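Local coordinates for protein hydrazine synthase subunit alpha (PDB 5C2V) that forms, within the hydrazine synthase complex, the heme-containing subunit that condenses hydroxylamine with ammonia to give hydrazine, at residues 400-410 against 547-555. Numbering follows the deposited sequence.
With HEC (heme c), chain B.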
loop_
_atom_site.group_PDB
_atom_site.type_symbol
_atom_site.label_atom_id
_atom_site.label_comp_id
_atom_site.label_asym_id
_atom_site.label_seq_id
_atom_site.Cartn_x
_atom_site.Cartn_y
_atom_site.Cartn_z
ATOM N N PHE D 400 -6.932 40.199 -3.325
ATOM C CA PHE D 400 -7.220 40.794 -4.623
ATOM C C PHE D 400 -8.625 40.464 -5.127
ATOM O O PHE D 400 -8.965 40.759 -6.272
ATOM C CB PHE D 400 -6.155 40.379 -5.636
ATOM C CG PHE D 400 -4.852 41.103 -5.455
ATOM C CD1 PHE D 400 -3.916 40.663 -4.532
ATOM C CD2 PHE D 400 -4.580 42.249 -6.182
ATOM C CE1 PHE D 400 -2.723 41.342 -4.355
ATOM C CE2 PHE D 400 -3.390 42.932 -6.010
ATOM C CZ PHE D 400 -2.461 42.478 -5.096
ATOM N N THR D 401 -9.428 39.819 -4.285
ATOM C CA THR D 401 -10.828 39.579 -4.625
ATOM C C THR D 401 -11.787 40.136 -3.571
ATOM O O THR D 401 -11.546 40.038 -2.367
ATOM C CB THR D 401 -11.121 38.075 -4.820
ATOM O OG1 THR D 401 -12.528 37.884 -5.023
ATOM C CG2 THR D 401 -10.675 37.269 -3.606
ATOM N N ALA D 402 -12.875 40.729 -4.051
ATOM C CA ALA D 402 -13.936 41.263 -3.204
ATOM C C ALA D 402 -15.008 40.202 -2.958
ATOM O O ALA D 402 -16.088 40.501 -2.449
ATOM C CB ALA D 402 -14.541 42.515 -3.816
ATOM N N GLY D 403 -14.704 38.966 -3.345
ATOM C CA GLY D 403 -15.662 37.876 -3.289
ATOM C C GLY D 403 -16.323 37.572 -4.619
ATOM O O GLY D 403 -15.742 37.831 -5.675
ATOM N N LYS D 404 -17.527 37.009 -4.563
ATOM C CA LYS D 404 -18.191 36.442 -5.737
ATOM C C LYS D 404 -18.259 37.417 -6.910
ATOM O O LYS D 404 -18.726 38.548 -6.766
ATOM C CB LYS D 404 -19.602 35.982 -5.357
ATOM C CG LYS D 404 -20.598 35.956 -6.507
ATOM C CD LYS D 404 -22.027 35.898 -5.983
ATOM C CE LYS D 404 -23.042 36.036 -7.108
ATOM N NZ LYS D 404 -24.439 36.094 -6.593
ATOM N N ASN D 405 -17.753 36.965 -8.058
ATOM C CA ASN D 405 -17.749 37.732 -9.307
ATOM C C ASN D 405 -16.867 38.982 -9.258
ATOM O O ASN D 405 -16.730 39.691 -10.256
ATOM C CB ASN D 405 -19.175 38.119 -9.705
ATOM C CG ASN D 405 -20.051 36.913 -9.973
ATOM O OD1 ASN D 405 -21.230 36.897 -9.624
ATOM N ND2 ASN D 405 -19.472 35.889 -10.590
ATOM N N PHE D 406 -16.274 39.247 -8.100
ATOM C CA PHE D 406 -15.538 40.484 -7.876
ATOM C C PHE D 406 -14.021 40.310 -7.837
ATOM O O PHE D 406 -13.486 39.627 -6.963
ATOM C CB PHE D 406 -16.002 41.126 -6.572
ATOM C CG PHE D 406 -16.980 42.246 -6.758
ATOM C CD1 PHE D 406 -16.540 43.553 -6.877
ATOM C CD2 PHE D 406 -18.340 41.994 -6.808
ATOM C CE1 PHE D 406 -17.438 44.588 -7.045
ATOM C CE2 PHE D 406 -19.243 43.023 -6.976
ATOM C CZ PHE D 406 -18.791 44.323 -7.095
ATOM N N GLY D 407 -13.335 40.937 -8.787
ATOM C CA GLY D 407 -11.883 40.977 -8.779
ATOM C C GLY D 407 -11.385 42.338 -8.330
ATOM O O GLY D 407 -12.171 43.266 -8.175
ATOM N N VAL D 408 -10.080 42.461 -8.107
ATOM C CA VAL D 408 -9.481 43.756 -7.791
ATOM C C VAL D 408 -8.249 43.982 -8.659
ATOM O O VAL D 408 -7.306 43.191 -8.621
ATOM C CB VAL D 408 -9.088 43.869 -6.303
ATOM C CG1 VAL D 408 -8.504 45.241 -6.014
ATOM C CG2 VAL D 408 -10.289 43.603 -5.407
ATOM N N THR D 409 -8.262 45.063 -9.435
ATOM C CA THR D 409 -7.200 45.347 -10.399
ATOM C C THR D 409 -5.825 45.407 -9.743
ATOM O O THR D 409 -5.690 45.839 -8.601
ATOM C CB THR D 409 -7.453 46.675 -11.142
ATOM O OG1 THR D 409 -7.540 47.748 -10.195
ATOM C CG2 THR D 409 -8.744 46.603 -11.941
ATOM N N VAL D 410 -4.810 44.953 -10.468
ATOM C CA VAL D 410 -3.448 44.942 -9.950
ATOM C C VAL D 410 -2.763 46.279 -10.230
ATOM O O VAL D 410 -1.714 46.587 -9.664
ATOM C CB VAL D 410 -2.627 43.786 -10.566
ATOM C CG1 VAL D 410 -2.303 44.078 -12.022
ATOM C CG2 VAL D 410 -1.355 43.532 -9.765
ATOM N N TYR D 547 -9.180 25.378 -7.457
ATOM C CA TYR D 547 -10.152 26.445 -7.640
ATOM C C TYR D 547 -9.472 27.804 -7.730
ATOM O O TYR D 547 -8.507 28.077 -7.017
ATOM C CB TYR D 547 -11.173 26.435 -6.500
ATOM C CG TYR D 547 -10.547 26.336 -5.127
ATOM C CD1 TYR D 547 -10.271 25.100 -4.556
ATOM C CD2 TYR D 547 -10.228 27.477 -4.405
ATOM C CE1 TYR D 547 -9.696 25.004 -3.305
ATOM C CE2 TYR D 547 -9.653 27.391 -3.152
ATOM C CZ TYR D 547 -9.391 26.153 -2.607
ATOM O OH TYR D 547 -8.818 26.061 -1.358
ATOM N N LEU D 548 -9.983 28.651 -8.614
ATOM C CA LEU D 548 -9.461 30.001 -8.767
ATOM C C LEU D 548 -10.480 31.023 -8.289
ATOM O O LEU D 548 -11.666 30.914 -8.594
ATOM C CB LEU D 548 -9.090 30.276 -10.227
ATOM C CG LEU D 548 -7.962 29.452 -10.851
ATOM C CD1 LEU D 548 -7.887 29.707 -12.349
ATOM C CD2 LEU D 548 -6.632 29.767 -10.184
ATOM N N ARG D 549 -10.021 32.008 -7.527
ATOM C CA ARG D 549 -10.867 33.144 -7.194
ATOM C C ARG D 549 -10.961 34.035 -8.430
ATOM O O ARG D 549 -10.109 33.947 -9.314
ATOM C CB ARG D 549 -10.312 33.913 -5.989
ATOM C CG ARG D 549 -10.250 33.110 -4.693
ATOM C CD ARG D 549 -11.501 32.262 -4.475
ATOM N NE ARG D 549 -12.737 33.038 -4.555
ATOM C CZ ARG D 549 -13.301 33.663 -3.527
ATOM N NH1 ARG D 549 -12.741 33.613 -2.326
ATOM N NH2 ARG D 549 -14.427 34.340 -3.700
ATOM N N PRO D 550 -12.010 34.872 -8.515
ATOM C CA PRO D 550 -12.170 35.778 -9.659
ATOM C C PRO D 550 -10.931 36.631 -9.931
ATOM O O PRO D 550 -10.328 37.145 -8.987
ATOM C CB PRO D 550 -13.351 36.654 -9.243
ATOM C CG PRO D 550 -14.161 35.774 -8.363
ATOM C CD PRO D 550 -13.172 34.927 -7.608
ATOM N N TYR D 551 -10.546 36.730 -11.204
ATOM C CA TYR D 551 -9.426 37.561 -11.662
ATOM C C TYR D 551 -8.064 37.042 -11.185
ATOM O O TYR D 551 -7.019 37.472 -11.672
ATOM C CB TYR D 551 -9.623 39.018 -11.217
ATOM C CG TYR D 551 -8.459 39.926 -11.539
ATOM C CD1 TYR D 551 -8.218 40.344 -12.840
ATOM C CD2 TYR D 551 -7.596 40.359 -10.541
ATOM C CE1 TYR D 551 -7.152 41.171 -13.139
ATOM C CE2 TYR D 551 -6.528 41.185 -10.829
ATOM C CZ TYR D 551 -6.310 41.589 -12.129
ATOM O OH TYR D 551 -5.248 42.414 -12.420
ATOM N N HIS D 552 -8.077 36.099 -10.252
ATOM C CA HIS D 552 -6.844 35.502 -9.761
ATOM C C HIS D 552 -6.201 34.625 -10.820
ATOM O O HIS D 552 -6.840 34.236 -11.798
ATOM C CB HIS D 552 -7.100 34.682 -8.497
ATOM C CG HIS D 552 -7.182 35.506 -7.252
ATOM N ND1 HIS D 552 -8.137 36.483 -7.067
ATOM C CD2 HIS D 552 -6.424 35.503 -6.130
ATOM C CE1 HIS D 552 -7.966 37.044 -5.883
ATOM N NE2 HIS D 552 -6.933 36.467 -5.294
ATOM N N GLY D 553 -4.928 34.321 -10.616
ATOM C CA GLY D 553 -4.236 33.395 -11.485
ATOM C C GLY D 553 -3.183 32.659 -10.693
ATOM O O GLY D 553 -2.658 33.186 -9.713
ATOM N N ARG D 554 -2.854 31.445 -11.119
ATOM C CA ARG D 554 -1.961 30.621 -10.307
ATOM C C ARG D 554 -0.860 29.945 -11.110
ATOM O O ARG D 554 -1.100 29.404 -12.185
ATOM C CB ARG D 554 -2.755 29.561 -9.537
ATOM C CG ARG D 554 -1.871 28.691 -8.655
ATOM C CD ARG D 554 -2.573 28.193 -7.407
ATOM N NE ARG D 554 -1.600 27.655 -6.460
ATOM C CZ ARG D 554 -1.908 26.975 -5.362
ATOM N NH1 ARG D 554 -3.174 26.731 -5.060
ATOM N NH2 ARG D 554 -0.943 26.533 -4.566
ATOM N N ILE D 555 0.347 29.964 -10.556
ATOM C CA ILE D 555 1.515 29.425 -11.230
ATOM C C ILE D 555 1.975 28.123 -10.584
ATOM O O ILE D 555 1.777 27.904 -9.386
ATOM C CB ILE D 555 2.681 30.433 -11.214
ATOM C CG1 ILE D 555 3.249 30.571 -9.801
ATOM C CG2 ILE D 555 2.223 31.787 -11.726
ATOM C CD1 ILE D 555 4.533 31.347 -9.737
HETATM FE FE HEC B . -0.891 19.388 -9.320
HETATM C CHA HEC B . -1.680 17.153 -6.808
HETATM C CHB HEC B . -1.858 21.979 -7.294
HETATM C CHC HEC B . -0.494 21.601 -11.940
HETATM C CHD HEC B . -0.135 16.793 -11.429
HETATM N NA HEC B . -1.625 19.537 -7.411
HETATM C C1A HEC B . -1.884 18.489 -6.549
HETATM C C2A HEC B . -2.408 19.037 -5.317
HETATM C C3A HEC B . -2.462 20.366 -5.447
HETATM C C4A HEC B . -1.970 20.710 -6.767
HETATM C CMA HEC B . -2.958 21.367 -4.381
HETATM C CAA HEC B . -2.834 18.213 -4.083
HETATM C CBA HEC B . -1.719 18.218 -3.041
HETATM C CGA HEC B . -0.519 17.450 -3.535
HETATM O O1A HEC B . 0.616 17.986 -3.449
HETATM O O2A HEC B . -0.692 16.303 -4.020
HETATM N NB HEC B . -1.262 21.416 -9.615
HETATM C C1B HEC B . -1.393 22.293 -8.553
HETATM C C2B HEC B . -0.945 23.597 -8.997
HETATM C C3B HEC B . -0.574 23.502 -10.275
HETATM C C4B HEC B . -0.763 22.125 -10.694
HETATM C CMB HEC B . -0.914 24.882 -8.142
HETATM C CAB HEC B . -0.028 24.666 -11.134
HETATM C CBB HEC B . -1.027 24.994 -12.267
HETATM N NC HEC B . -0.351 19.234 -11.307
HETATM C C1C HEC B . -0.353 20.262 -12.232
HETATM C C2C HEC B . -0.073 19.693 -13.535
HETATM C C3C HEC B . -0.083 18.363 -13.408
HETATM C C4C HEC B . -0.188 18.048 -11.995
HETATM C CMC HEC B . -0.118 20.463 -14.873
HETATM C CAC HEC B . 0.117 17.352 -14.558
HETATM C CBC HEC B . -1.180 16.538 -14.758
HETATM N ND HEC B . -0.915 17.299 -9.148
HETATM C C1D HEC B . -0.529 16.431 -10.164
HETATM C C2D HEC B . -0.607 15.071 -9.682
HETATM C C3D HEC B . -1.086 15.187 -8.231
HETATM C C4D HEC B . -1.255 16.601 -7.994
HETATM C CMD HEC B . -0.267 13.786 -10.469
HETATM C CAD HEC B . -1.351 14.045 -7.229
HETATM C CBD HEC B . -2.531 13.220 -7.729
HETATM C CGD HEC B . -2.786 12.080 -6.783
HETATM O O1D HEC B . -3.593 11.187 -7.143
HETATM O O2D HEC B . -2.180 12.059 -5.679
#
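A type II beta turn of the middle domain, Arg-549 to His-552, packs with Pro-550 and Tyr-551 against the hairpin of strands 401-403 and 406-408, itself closed by a type II turn from Gly-403 to Phe-406. The Pro-550 ring lies over the hairpin backbone, CG 3.7 Å from Gly-403 O and CB 3.7 Å from Phe-406 O. Tyr-551 CB rests on Gly-407 CA at 3.9 Å, where the missing side chain permits this close approach. With CG anti to the backbone N (chi1 175°), the Tyr-551 ring passes Val-408 O obliquely with its CD2/CE2 side and carries OH to Val-410 N, which donates a bent 3.2 Å hydrogen bond. His-552 brings CE1 to Thr-401 CB and CG2, the two side chains crossing nearly at right angles. The His-552 ring is held by ND1, which donates to Pro-550 O (3.0 Å, N-H...O 177°). Thr-401 OG1 braces the hairpin from within, accepting from Gly-403 N in an ST turn and donating to Phe-406 O at 2.8 Å; it also sits loosely over the rim of one Arg-549 guanidinium face. Arg-549 NE and NH2 form salt bridges with Asp-524 and Asp-219, and NH1 bonds to Asp-265 O. Cross-segment adhesion is therefore mostly van der Waals, with one polar link, while internal hydrogen bonds fix Thr-401 in the hairpin and His-552 in the turn preceding the strand that carries Arg-554 to the heme.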